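Long-range contacts in putative beta-glucosidase (Bifidobacterium adolescentis, PDB 5WAB), which hydrolyses beta-glucosidic linkages as a family 3 glycoside hydrolase and probably also releases terminal arabinopyranosyl units from ginsenosides: residues D323-V328 with N441-V446; K333-G338 with K399-V404; E339-P344 with S361-L366; A374-F379 with E391-E396; E432-V437 with A457-N462. One frame throughout, in Å; residues are numbered along the deposited sequence.

Contact 1. Residues D323-V328 with N441-V446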
# COMPACT_ATOMS: atom_id res chain seq x y z
N ASP A 323 -11.71 7.80 28.45
CA ASP A 323 -11.19 8.00 29.80
C ASP A 323 -9.69 7.78 29.88
O ASP A 323 -9.16 7.55 30.98
CB ASP A 323 -11.91 7.10 30.81
CG ASP A 323 -13.40 7.33 30.83
OD1 ASP A 323 -13.83 8.50 30.73
OD2 ASP A 323 -14.14 6.33 30.96
N ASP A 324 -9.00 7.83 28.74
CA ASP A 324 -7.56 7.60 28.66
C ASP A 324 -7.18 6.29 29.34
O ASP A 324 -6.25 6.22 30.14
CB ASP A 324 -6.78 8.78 29.25
CG ASP A 324 -6.84 10.02 28.38
OD1 ASP A 324 -6.29 9.99 27.27
OD2 ASP A 324 -7.44 11.03 28.82
N ILE A 325 -7.92 5.23 28.99
CA ILE A 325 -7.60 3.90 29.51
C ILE A 325 -6.24 3.45 29.01
O ILE A 325 -5.54 2.68 29.68
CB ILE A 325 -8.71 2.90 29.13
CG1 ILE A 325 -8.43 1.51 29.70
CG2 ILE A 325 -8.89 2.84 27.62
CD1 ILE A 325 -9.60 0.55 29.57
N LEU A 326 -5.83 3.93 27.84
CA LEU A 326 -4.46 3.76 27.38
C LEU A 326 -3.70 5.07 27.54
O LEU A 326 -4.23 6.14 27.21
CB LEU A 326 -4.41 3.32 25.91
CG LEU A 326 -4.87 1.89 25.62
CD1 LEU A 326 -5.14 1.73 24.13
CD2 LEU A 326 -3.85 0.87 26.09
N PRO A 327 -2.44 5.04 28.02
CA PRO A 327 -1.67 3.86 28.42
C PRO A 327 -2.05 3.24 29.76
O PRO A 327 -2.65 3.89 30.62
CB PRO A 327 -0.23 4.40 28.51
CG PRO A 327 -0.28 5.82 28.05
CD PRO A 327 -1.68 6.28 28.22
N VAL A 328 -1.68 1.97 29.92
CA VAL A 328 -1.90 1.21 31.14
C VAL A 328 -0.72 1.47 32.07
O VAL A 328 0.43 1.59 31.62
CB VAL A 328 -2.07 -0.29 30.82
CG1 VAL A 328 -2.17 -1.11 32.08
CG2 VAL A 328 -3.30 -0.48 29.96
N ASN A 441 -16.62 -6.42 33.45
CA ASN A 441 -15.52 -5.46 33.52
C ASN A 441 -15.60 -4.56 32.30
O ASN A 441 -15.43 -5.03 31.18
CB ASN A 441 -14.17 -6.17 33.59
CG ASN A 441 -13.04 -5.26 34.04
OD1 ASN A 441 -13.09 -4.05 33.84
ND2 ASN A 441 -12.02 -5.84 34.66
N LYS A 442 -15.83 -3.27 32.52
CA LYS A 442 -16.00 -2.32 31.44
C LYS A 442 -14.67 -1.73 30.96
O LYS A 442 -14.63 -1.14 29.88
CB LYS A 442 -16.94 -1.19 31.86
CG LYS A 442 -18.00 -1.64 32.87
CD LYS A 442 -19.26 -0.79 32.81
CE LYS A 442 -20.21 -1.27 31.72
NZ LYS A 442 -20.72 -2.65 31.99
N ASN A 443 -13.60 -1.90 31.73
CA ASN A 443 -12.29 -1.36 31.37
C ASN A 443 -11.61 -2.34 30.42
O ASN A 443 -10.72 -3.11 30.79
CB ASN A 443 -11.44 -1.11 32.61
CG ASN A 443 -11.97 0.03 33.45
OD1 ASN A 443 -12.43 1.04 32.92
ND2 ASN A 443 -11.92 -0.13 34.76
N ILE A 444 -12.06 -2.30 29.16
CA ILE A 444 -11.60 -3.22 28.13
C ILE A 444 -10.83 -2.43 27.07
O ILE A 444 -11.29 -1.38 26.63
CB ILE A 444 -12.78 -3.97 27.49
CG1 ILE A 444 -13.58 -4.72 28.55
CG2 ILE A 444 -12.27 -4.92 26.42
CD1 ILE A 444 -14.69 -5.56 28.01
N VAL A 445 -9.66 -2.94 26.70
CA VAL A 445 -8.95 -2.49 25.51
C VAL A 445 -8.93 -3.65 24.52
O VAL A 445 -8.44 -4.74 24.85
CB VAL A 445 -7.52 -2.01 25.83
CG1 VAL A 445 -6.87 -1.46 24.58
CG2 VAL A 445 -7.54 -0.95 26.92
N VAL A 446 -9.47 -3.42 23.33
CA VAL A 446 -9.47 -4.40 22.26
C VAL A 446 -8.33 -4.08 21.30
O VAL A 446 -8.23 -2.94 20.81
CB VAL A 446 -10.82 -4.43 21.53
CG1 VAL A 446 -10.73 -5.22 20.23
CG2 VAL A 446 -11.88 -5.03 22.44
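Ile325 and Leu326 pack against Val445 at the start of strand 444-449, in the six-stranded alpha/beta sandwich that forms the second domain of a family 3 glycoside hydrolase. The evidence is a small set of carbon-carbon approaches, with each methyl of the valine taking its own closest partner. CG2 of Val445 lies 3.7 Å from CD1 of Ile325, while CG1 of Val445 lies 3.7 Å from CD1 of Leu326. The isoleucine and valine side chains run alongside each other, pointing opposite ways; the leucine comes at a slant. Ile325 reaches the farther because its CG1 stands anti to the backbone N (chi1 -178°) and the chain stays extended beyond it. The terminal methyl therefore passes the valine and arrives at the main chain before the strand, where Ile325 CD1 is 3.6 Å from Asn443 C. CB of Asn443 is 3.9 Å from the same Ile325 CD1.

Outside this apolar shell, several features set the positions of the two chains. Leu326 N is held by the side-chain oxygen of Asn321, and a cis peptide follows before Pro327. In the partner segment, Val445 touches Leu405 of the adjacent strand 403-409, and Ile325 also meets Val403. The approach to strand 444-449 is bent twice: Asn443 is the centre of an inverse gamma turn, and Asn441 makes an Asx turn. The Asn441 amide is itself fixed, its ND2 giving hydrogen bonds to the carbonyls of Ala398 and Ala401. Its OD1 accepts from Asn443 N at 3.1 Å, with an N-H...O angle of 150° and the donor tilted 26° from the carbonyl plane.

Contact 2. Residues K333-G338 with K399-V404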
# COMPACT_ATOMS: atom_id res chain seq x y z
N LYS A 333 -3.15 -4.71 37.55
CA LYS A 333 -3.50 -6.12 37.43
C LYS A 333 -4.14 -6.35 36.06
O LYS A 333 -5.28 -5.93 35.82
CB LYS A 333 -4.42 -6.56 38.57
CG LYS A 333 -4.68 -8.06 38.66
CD LYS A 333 -5.53 -8.39 39.87
CE LYS A 333 -5.63 -9.89 40.09
NZ LYS A 333 -6.26 -10.62 38.94
N ILE A 334 -3.41 -7.02 35.17
CA ILE A 334 -3.79 -7.12 33.77
C ILE A 334 -4.44 -8.47 33.53
O ILE A 334 -3.99 -9.50 34.05
CB ILE A 334 -2.57 -6.92 32.86
CG1 ILE A 334 -1.68 -5.77 33.36
CG2 ILE A 334 -3.01 -6.64 31.43
CD1 ILE A 334 -2.38 -4.43 33.36
N ALA A 335 -5.52 -8.46 32.76
CA ALA A 335 -6.14 -9.68 32.26
C ALA A 335 -6.00 -9.69 30.75
O ALA A 335 -6.60 -8.86 30.06
CB ALA A 335 -7.60 -9.76 32.67
N VAL A 336 -5.21 -10.62 30.23
CA VAL A 336 -5.01 -10.73 28.79
C VAL A 336 -5.90 -11.86 28.29
O VAL A 336 -5.79 -13.00 28.77
CB VAL A 336 -3.53 -10.97 28.45
CG1 VAL A 336 -3.37 -11.21 26.96
CG2 VAL A 336 -2.68 -9.79 28.90
N ILE A 337 -6.79 -11.54 27.36
CA ILE A 337 -7.77 -12.49 26.83
C ILE A 337 -7.69 -12.49 25.31
O ILE A 337 -7.58 -11.43 24.68
CB ILE A 337 -9.21 -12.15 27.30
CG1 ILE A 337 -9.30 -12.16 28.82
CG2 ILE A 337 -10.21 -13.14 26.72
CD1 ILE A 337 -10.67 -11.82 29.34
N GLY A 338 -7.74 -13.68 24.72
CA GLY A 338 -7.70 -13.81 23.27
C GLY A 338 -6.49 -14.61 22.85
O GLY A 338 -5.35 -14.30 23.21
N LYS A 399 -12.52 -10.32 35.58
CA LYS A 399 -13.35 -9.99 36.73
C LYS A 399 -12.46 -9.62 37.90
O LYS A 399 -12.83 -8.79 38.73
CB LYS A 399 -14.26 -11.18 37.08
CG LYS A 399 -15.23 -10.91 38.21
CD LYS A 399 -16.16 -12.10 38.43
CE LYS A 399 -17.16 -11.82 39.54
NZ LYS A 399 -18.14 -12.93 39.69
N ASN A 400 -11.27 -10.21 37.93
CA ASN A 400 -10.23 -9.89 38.89
C ASN A 400 -9.10 -9.17 38.16
O ASN A 400 -8.03 -9.73 37.92
CB ASN A 400 -9.72 -11.17 39.56
CG ASN A 400 -10.85 -12.10 39.98
OD1 ASN A 400 -11.88 -11.66 40.50
ND2 ASN A 400 -10.66 -13.40 39.74
N ALA A 401 -9.35 -7.91 37.77
CA ALA A 401 -8.32 -7.20 37.03
C ALA A 401 -8.65 -5.72 36.91
O ALA A 401 -9.82 -5.33 36.82
CB ALA A 401 -8.13 -7.79 35.62
N ASP A 402 -7.60 -4.90 36.88
CA ASP A 402 -7.76 -3.47 36.65
C ASP A 402 -8.16 -3.21 35.20
O ASP A 402 -9.14 -2.52 34.93
CB ASP A 402 -6.46 -2.73 36.98
CG ASP A 402 -6.13 -2.76 38.45
OD1 ASP A 402 -7.06 -2.83 39.29
OD2 ASP A 402 -4.93 -2.70 38.78
N VAL A 403 -7.40 -3.77 34.26
CA VAL A 403 -7.64 -3.58 32.83
C VAL A 403 -7.56 -4.94 32.16
O VAL A 403 -6.74 -5.79 32.52
CB VAL A 403 -6.61 -2.61 32.20
CG1 VAL A 403 -6.97 -2.31 30.76
CG2 VAL A 403 -6.52 -1.32 33.01
N VAL A 404 -8.44 -5.16 31.18
CA VAL A 404 -8.43 -6.38 30.38
C VAL A 404 -8.01 -6.00 28.97
O VAL A 404 -8.64 -5.16 28.33
CB VAL A 404 -9.79 -7.11 30.41
CG1 VAL A 404 -10.92 -6.15 30.18
CG2 VAL A 404 -9.81 -8.23 29.37
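Val404 carries the apolar part of this parallel pairing, packing against Ala335 and Ile337 of strand 334-337. Its CB sits 4.1 Å from CB of Ala335, on the same face of the sheet. Beyond CB, the branch CG2, anti to the backbone N, passes 3.3 Å from the carbonyl O of Ala335 and ends 3.7 Å from CD1 of Ile337. The other branch, CG1, is placed between the backbone N and carbonyl carbon (chi1 46°) and turns to Ile444 of the neighbouring strand. Ala401 adds a methyl beside that of Ala335, their CB atoms 3.6 Å apart.

Main-chain bonds fix the register. Ala335 N donates to Val403 O at 2.9 Å. At the strand entrance Lys333 O accepts from Asp402 N at 2.8 Å, and more weakly from Val403 N. Asp402 then returns a side-chain bond: its OD2 receives Lys333 N at 3.0 Å, nearly straight at 172° but from 46° above the carboxylate plane. The same residue clasps Lys333 through both its backbone and its side chain. Ordered 373-376, 334-337, 403-409, 444-449, 465-468 (2-1-3-4-5), the parallel strands make a flavodoxin-like doubly wound fold with its switch point at this pair; 317-321 adds an antiparallel edge.

Contact 3. Residues E339-P344 with S361-L366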
# COMPACT_ATOMS: atom_id res chain seq x y z
N GLU A 339 -6.74 -15.65 22.05
CA GLU A 339 -5.68 -16.55 21.61
C GLU A 339 -4.63 -15.83 20.77
O GLU A 339 -3.50 -16.33 20.63
CB GLU A 339 -6.29 -17.72 20.83
CG GLU A 339 -5.31 -18.82 20.43
CD GLU A 339 -4.58 -19.40 21.62
OE1 GLU A 339 -5.20 -19.55 22.69
OE2 GLU A 339 -3.38 -19.73 21.48
N PHE A 340 -4.97 -14.69 20.17
CA PHE A 340 -3.99 -13.93 19.40
C PHE A 340 -2.81 -13.50 20.27
O PHE A 340 -1.70 -13.28 19.75
CB PHE A 340 -4.64 -12.70 18.77
CG PHE A 340 -5.67 -13.02 17.72
CD1 PHE A 340 -5.28 -13.46 16.47
CD2 PHE A 340 -7.02 -12.85 17.98
CE1 PHE A 340 -6.23 -13.75 15.50
CE2 PHE A 340 -7.96 -13.14 17.01
CZ PHE A 340 -7.57 -13.59 15.77
N ALA A 341 -3.02 -13.36 21.58
CA ALA A 341 -1.93 -12.94 22.45
C ALA A 341 -0.90 -14.04 22.65
O ALA A 341 0.28 -13.75 22.89
CB ALA A 341 -2.48 -12.50 23.80
N ARG A 342 -1.31 -15.31 22.55
CA ARG A 342 -0.38 -16.42 22.65
C ARG A 342 0.04 -16.96 21.28
O ARG A 342 1.21 -17.30 21.09
CB ARG A 342 -0.97 -17.54 23.51
CG ARG A 342 -0.05 -18.73 23.68
CD ARG A 342 -0.67 -19.76 24.60
NE ARG A 342 -2.06 -20.05 24.28
CZ ARG A 342 -2.79 -20.94 24.94
NH1 ARG A 342 -2.25 -21.61 25.95
NH2 ARG A 342 -4.06 -21.15 24.60
N THR A 343 -0.89 -17.04 20.33
CA THR A 343 -0.59 -17.47 18.97
C THR A 343 -0.81 -16.28 18.05
O THR A 343 -1.92 -16.08 17.54
CB THR A 343 -1.47 -18.65 18.54
OG1 THR A 343 -1.43 -19.67 19.55
CG2 THR A 343 -0.97 -19.23 17.22
N PRO A 344 0.20 -15.45 17.82
CA PRO A 344 -0.02 -14.19 17.11
C PRO A 344 -0.28 -14.40 15.63
O PRO A 344 0.26 -15.32 15.00
CB PRO A 344 1.28 -13.42 17.34
CG PRO A 344 2.30 -14.48 17.53
CD PRO A 344 1.60 -15.59 18.26
N SER A 361 5.75 -13.46 21.22
CA SER A 361 4.35 -13.08 21.32
C SER A 361 4.16 -11.99 22.37
O SER A 361 5.08 -11.63 23.11
CB SER A 361 3.50 -14.30 21.66
OG SER A 361 3.78 -14.75 22.98
N PHE A 362 2.94 -11.47 22.43
CA PHE A 362 2.62 -10.45 23.43
C PHE A 362 2.71 -11.02 24.83
O PHE A 362 3.19 -10.34 25.75
CB PHE A 362 1.23 -9.87 23.16
CG PHE A 362 0.89 -8.71 24.05
CD1 PHE A 362 1.48 -7.47 23.85
CD2 PHE A 362 -0.03 -8.85 25.08
CE1 PHE A 362 1.16 -6.40 24.66
CE2 PHE A 362 -0.36 -7.78 25.90
CZ PHE A 362 0.24 -6.55 25.68
N LEU A 363 2.28 -12.27 25.01
CA LEU A 363 2.36 -12.91 26.32
C LEU A 363 3.81 -13.08 26.77
O LEU A 363 4.18 -12.69 27.88
CB LEU A 363 1.65 -14.27 26.29
CG LEU A 363 0.12 -14.26 26.33
CD1 LEU A 363 -0.40 -15.68 26.45
CD2 LEU A 363 -0.40 -13.39 27.47
N ASP A 364 4.64 -13.67 25.91
CA ASP A 364 6.05 -13.83 26.25
C ASP A 364 6.74 -12.48 26.42
O ASP A 364 7.73 -12.38 27.15
CB ASP A 364 6.76 -14.67 25.20
CG ASP A 364 6.29 -16.10 25.19
OD1 ASP A 364 5.72 -16.54 26.22
OD2 ASP A 364 6.49 -16.80 24.18
N THR A 365 6.22 -11.43 25.77
CA THR A 365 6.82 -10.11 25.96
C THR A 365 6.53 -9.58 27.36
O THR A 365 7.44 -9.10 28.05
CB THR A 365 6.31 -9.13 24.90
OG1 THR A 365 6.69 -9.58 23.59
CG2 THR A 365 6.90 -7.75 25.12
N LEU A 366 5.28 -9.69 27.80
CA LEU A 366 4.96 -9.26 29.16
C LEU A 366 5.67 -10.12 30.19
O LEU A 366 6.12 -9.61 31.23
CB LEU A 366 3.45 -9.28 29.38
CG LEU A 366 2.65 -8.30 28.53
CD1 LEU A 366 1.23 -8.20 29.05
CD2 LEU A 366 3.33 -6.93 28.49
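Leu363 lays its CD1 against the aliphatic root of Arg342, 3.5 Å from CB, with the two side chains crossing at a slant. Nearer the backbone, its CG is 4.0 Å from CB of Ala341, the apolar partner beneath. Leu363 also provides the hydrogen bond between the segments: its N donates to Ala341 O at 3.3 Å and 159°, the donor tilted 31° from the carbonyl plane.

That N-H belongs to the first turn of helix 362-368, before intrahelical acceptors are available. The next one is served by Ser361, the N-cap, whose OG accepts from Asp364 N at 3.2 Å. CB of Ser361 meanwhile rests 3.5 Å from Ala341 O.

Arg342 turns its charge away from the helix. Its chain bends at chi3 (47°), bringing NE and NH2 into a side-on salt bridge with Glu339; NH2 reaches the syn lone pair of OE1 at 2.7 Å, close to the guanidinium plane. Thr343 OG1 takes the anti lone pair of Glu339 OE2, which thereby accepts two donors. Charge is paired within the loop, leaving the helix start to be met by carbon and by neutral acceptors; the carbonyl of Ala341 probably also gains from the partial positive charge there.

Contact 4. Residues A374-F379 with E391-E396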
# COMPACT_ATOMS: atom_id res chain seq x y z
N ALA A 374 -2.87 -12.34 34.01
CA ALA A 374 -3.66 -13.57 33.98
C ALA A 374 -4.16 -13.75 32.55
O ALA A 374 -4.82 -12.86 32.00
CB ALA A 374 -4.82 -13.50 34.96
N PHE A 375 -3.84 -14.89 31.95
CA PHE A 375 -4.20 -15.16 30.57
C PHE A 375 -5.34 -16.17 30.49
O PHE A 375 -5.38 -17.13 31.25
CB PHE A 375 -3.00 -15.67 29.78
CG PHE A 375 -3.34 -16.14 28.40
CD1 PHE A 375 -3.71 -15.24 27.42
CD2 PHE A 375 -3.24 -17.49 28.07
CE1 PHE A 375 -4.02 -15.67 26.14
CE2 PHE A 375 -3.53 -17.92 26.80
CZ PHE A 375 -3.92 -17.02 25.83
N ALA A 376 -6.25 -15.92 29.55
CA ALA A 376 -7.31 -16.85 29.23
C ALA A 376 -7.47 -16.81 27.72
O ALA A 376 -7.62 -15.71 27.14
CB ALA A 376 -8.62 -16.51 29.93
N PRO A 377 -7.42 -17.96 27.04
CA PRO A 377 -7.59 -17.93 25.57
C PRO A 377 -8.92 -17.35 25.14
O PRO A 377 -8.98 -16.59 24.17
CB PRO A 377 -7.46 -19.41 25.18
CG PRO A 377 -6.76 -20.06 26.33
CD PRO A 377 -7.20 -19.32 27.55
N GLY A 378 -9.99 -17.66 25.86
CA GLY A 378 -11.32 -17.15 25.53
C GLY A 378 -11.98 -17.80 24.35
O GLY A 378 -13.15 -18.20 24.42
N PHE A 379 -11.25 -17.93 23.24
CA PHE A 379 -11.80 -18.49 22.02
C PHE A 379 -10.68 -19.17 21.25
O PHE A 379 -9.50 -19.03 21.58
CB PHE A 379 -12.49 -17.41 21.17
CG PHE A 379 -11.59 -16.25 20.83
CD1 PHE A 379 -10.85 -16.24 19.66
CD2 PHE A 379 -11.49 -15.17 21.68
CE1 PHE A 379 -10.03 -15.18 19.35
CE2 PHE A 379 -10.67 -14.10 21.38
CZ PHE A 379 -9.94 -14.10 20.21
N GLU A 391 -14.97 -19.53 27.37
CA GLU A 391 -15.63 -18.24 27.56
C GLU A 391 -15.81 -17.93 29.03
O GLU A 391 -15.56 -16.80 29.47
CB GLU A 391 -16.98 -18.26 26.83
CG GLU A 391 -17.76 -16.97 26.88
CD GLU A 391 -18.99 -17.01 25.97
OE1 GLU A 391 -18.83 -17.33 24.78
OE2 GLU A 391 -20.11 -16.77 26.46
N ALA A 392 -16.22 -18.93 29.82
CA ALA A 392 -16.40 -18.72 31.26
C ALA A 392 -15.07 -18.45 31.96
O ALA A 392 -15.02 -17.63 32.88
CB ALA A 392 -17.09 -19.93 31.88
N GLU A 393 -14.00 -19.14 31.56
CA GLU A 393 -12.69 -18.86 32.15
C GLU A 393 -12.27 -17.43 31.88
O GLU A 393 -11.73 -16.76 32.77
CB GLU A 393 -11.64 -19.83 31.60
CG GLU A 393 -10.25 -19.58 32.19
CD GLU A 393 -9.12 -20.13 31.33
OE1 GLU A 393 -9.39 -20.68 30.24
OE2 GLU A 393 -7.95 -19.99 31.75
N ALA A 394 -12.52 -16.93 30.67
CA ALA A 394 -12.15 -15.55 30.35
C ALA A 394 -12.97 -14.56 31.15
O ALA A 394 -12.51 -13.45 31.42
CB ALA A 394 -12.31 -15.29 28.85
N VAL A 395 -14.20 -14.93 31.53
CA VAL A 395 -15.01 -14.06 32.36
C VAL A 395 -14.49 -14.04 33.79
O VAL A 395 -14.48 -13.00 34.46
CB VAL A 395 -16.50 -14.46 32.30
CG1 VAL A 395 -17.30 -13.65 33.31
CG2 VAL A 395 -17.04 -14.22 30.91
N GLU A 396 -14.07 -15.20 34.32
CA GLU A 396 -13.50 -15.22 35.66
C GLU A 396 -12.21 -14.40 35.71
O GLU A 396 -11.95 -13.69 36.68
CB GLU A 396 -13.24 -16.65 36.12
CG GLU A 396 -14.50 -17.39 36.52
CD GLU A 396 -15.12 -16.82 37.79
OE1 GLU A 396 -14.36 -16.47 38.72
OE2 GLU A 396 -16.36 -16.71 37.85
O HOH W 1 -10.23 -19.13 28.52
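Ala376 and Ala394 form the apolar centre, their CB atoms 4.0 Å apart where strand 373-376 passes helix 388-399. The short segments are nearly antiparallel, at 160°, with their axes approaching to 8.0 Å, a closeness that suits the small residues between them. The methyl of Ala376 also lies 3.7 Å from Ala394 CA. Just past the strand end Gly378, at a positive phi of 75°, offers bare backbone, and the methyl of Ala394 comes to 3.9 Å from its CA. Leu433 of helix 428-438 packs on both of these residues.

Contacts to a charged group make up a second class. Glu393 has CG anti to the backbone N (chi1 180°) and an extended chain beyond, which carries its carboxylate across Ala376 to the proline. Here Glu393 CD is 3.9 Å from Ala376 CB, and OE1 of Glu393 is 3.7 Å from Pro377 CD, an approach of van der Waals kind.

The polar link goes through solvent. One water accepts from Gly378 N at 3.0 Å and donates to Glu393 OE1 at a short 2.5 Å, so the carboxylate reaches the loop backbone without touching it directly.

Phe375 points from the strand's opposite face, with Pro377 N over one side of its ring. Strand, loop and returning helix are the first half of a beta-alpha-beta crossover, completed by parallel strand 403-409 beyond the intervening 334-337.

Contact 5. Residues E432-V437 with A457-N462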
# COMPACT_ATOMS: atom_id res chain seq x y z
N GLU A 432 -19.29 -12.30 20.90
CA GLU A 432 -20.02 -12.80 22.06
C GLU A 432 -19.15 -12.79 23.31
O GLU A 432 -19.63 -12.43 24.39
CB GLU A 432 -20.55 -14.21 21.80
CG GLU A 432 -21.76 -14.27 20.88
CD GLU A 432 -22.03 -15.67 20.37
OE1 GLU A 432 -21.85 -15.91 19.16
OE2 GLU A 432 -22.41 -16.53 21.20
N LEU A 433 -17.89 -13.18 23.18
CA LEU A 433 -16.99 -13.17 24.33
C LEU A 433 -16.77 -11.75 24.84
O LEU A 433 -16.75 -11.51 26.05
CB LEU A 433 -15.66 -13.81 23.97
CG LEU A 433 -14.59 -13.68 25.06
CD1 LEU A 433 -14.94 -14.54 26.25
CD2 LEU A 433 -13.23 -14.05 24.52
N LEU A 434 -16.62 -10.79 23.92
CA LEU A 434 -16.46 -9.40 24.33
C LEU A 434 -17.69 -8.91 25.09
O LEU A 434 -17.55 -8.25 26.13
CB LEU A 434 -16.20 -8.53 23.10
CG LEU A 434 -16.20 -7.01 23.32
CD1 LEU A 434 -15.19 -6.59 24.39
CD2 LEU A 434 -15.93 -6.28 22.01
N LYS A 435 -18.89 -9.24 24.61
CA LYS A 435 -20.11 -8.84 25.31
C LYS A 435 -20.16 -9.45 26.71
O LYS A 435 -20.54 -8.78 27.67
CB LYS A 435 -21.35 -9.26 24.52
CG LYS A 435 -21.57 -8.51 23.21
CD LYS A 435 -22.54 -9.26 22.29
CE LYS A 435 -23.25 -8.31 21.32
NZ LYS A 435 -22.30 -7.49 20.52
N ALA A 436 -19.77 -10.72 26.83
CA ALA A 436 -19.81 -11.39 28.13
C ALA A 436 -18.77 -10.80 29.08
O ALA A 436 -19.05 -10.60 30.27
CB ALA A 436 -19.58 -12.89 27.96
N VAL A 437 -17.57 -10.51 28.58
CA VAL A 437 -16.56 -9.91 29.43
C VAL A 437 -16.99 -8.51 29.87
O VAL A 437 -16.81 -8.13 31.03
CB VAL A 437 -15.19 -9.90 28.72
CG1 VAL A 437 -14.19 -9.03 29.47
CG2 VAL A 437 -14.66 -11.32 28.56
N ALA A 457 -17.76 -0.57 14.63
CA ALA A 457 -18.92 0.02 15.29
C ALA A 457 -19.92 -0.97 15.89
O ALA A 457 -20.46 -0.66 16.96
CB ALA A 457 -19.65 0.95 14.31
N PRO A 458 -20.22 -2.13 15.29
CA PRO A 458 -21.21 -3.02 15.90
C PRO A 458 -20.89 -3.46 17.32
O PRO A 458 -21.81 -3.81 18.06
CB PRO A 458 -21.25 -4.23 14.94
CG PRO A 458 -20.07 -4.07 14.05
CD PRO A 458 -19.84 -2.61 13.94
N TRP A 459 -19.62 -3.45 17.73
CA TRP A 459 -19.23 -3.90 19.06
C TRP A 459 -18.40 -2.89 19.84
O TRP A 459 -18.02 -3.18 20.98
CB TRP A 459 -18.45 -5.22 18.96
CG TRP A 459 -17.36 -5.18 17.93
CD1 TRP A 459 -17.44 -5.62 16.65
CD2 TRP A 459 -16.04 -4.65 18.10
NE1 TRP A 459 -16.24 -5.41 16.01
CE2 TRP A 459 -15.37 -4.82 16.88
CE3 TRP A 459 -15.35 -4.07 19.18
CZ2 TRP A 459 -14.04 -4.41 16.69
CZ3 TRP A 459 -14.04 -3.66 18.98
CH2 TRP A 459 -13.40 -3.84 17.75
N ALA A 460 -18.10 -1.72 19.26
CA ALA A 460 -17.21 -0.76 19.91
C ALA A 460 -17.75 -0.29 21.26
O ALA A 460 -16.96 0.20 22.09
CB ALA A 460 -16.98 0.44 18.99
N GLY A 461 -19.05 -0.40 21.50
CA GLY A 461 -19.61 0.03 22.78
C GLY A 461 -19.13 -0.78 23.97
O GLY A 461 -19.28 -0.33 25.11
N ASN A 462 -18.58 -1.96 23.73
CA ASN A 462 -18.07 -2.81 24.80
C ASN A 462 -16.59 -2.60 25.07
O ASN A 462 -16.01 -3.30 25.91
CB ASN A 462 -18.35 -4.28 24.48
CG ASN A 462 -19.81 -4.53 24.16
OD1 ASN A 462 -20.64 -4.69 25.06
ND2 ASN A 462 -20.13 -4.58 22.87
O HOH W 2 -22.13 -4.13 21.19
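The indole of Trp459 is approached obliquely by Leu434, whose CD2 comes to 3.6 Å from ring atom CE3, with the leucine and tryptophan side chains roughly perpendicular. Val446 and Leu448 of strand 444-449 and Ile426 also touch the Trp459 side chain. The second flat group is the Asn462 amide, whose ND2 lies 4.2 Å from CG of Lys435 and gives hydrogen bonds to Trp459 O and to a water.

Leu434 bridges the two groups. With CG anti to the backbone N (chi1 172°), the leucine projects from helix 428-438 into the loop, so that CG is 3.7 Å from Asn462 CB and its CD1 3.7 Å from Asn462 O, while CD2 goes to the tryptophan.

The loop's shape is held by its own polar bonds. Trp459 O accepts from Asn462 N and from Asn462 ND2, the latter at 3.2 Å and 38° above the carbonyl plane; both donors come from the same face. The water, which accepts from Asn462 ND2 at 2.7 Å and donates to Pro458 O at 3.2 Å, extends this network. A weak third bond to it from Lys435 NZ is at most a loose solvent link from the helix.

Helix 428-438 also packs on Met406 and Ile444 of the adjacent strands 403-409 and 444-449. The contact thus joins this helix to the loop between strands 444-449 and 465-468, within the alpha/beta sandwich of the family 3 enzymes.

Overall arrangement
All five contacts belong to one alpha/beta domain, and they differ by layer. Contact 2 lies within the sheet and is governed by backbone bonds; contacts 1 and 4 touch it through strands 444-449 and 373-376, on either side of its strand pair. Contact 1 is the buried one, made of apolar carbons, whereas the others are partly buried and mix in polar groups. Contacts 4 and 5 cover one face with helices 388-399 and 428-438, meet at Leu433, and each involves a water. Contact 3 packs helix 362-368 against Val336 and Phe375, on the opposite face, and is joined by one direct backbone hydrogen bond at the helix start, where Ser361 is the N-cap.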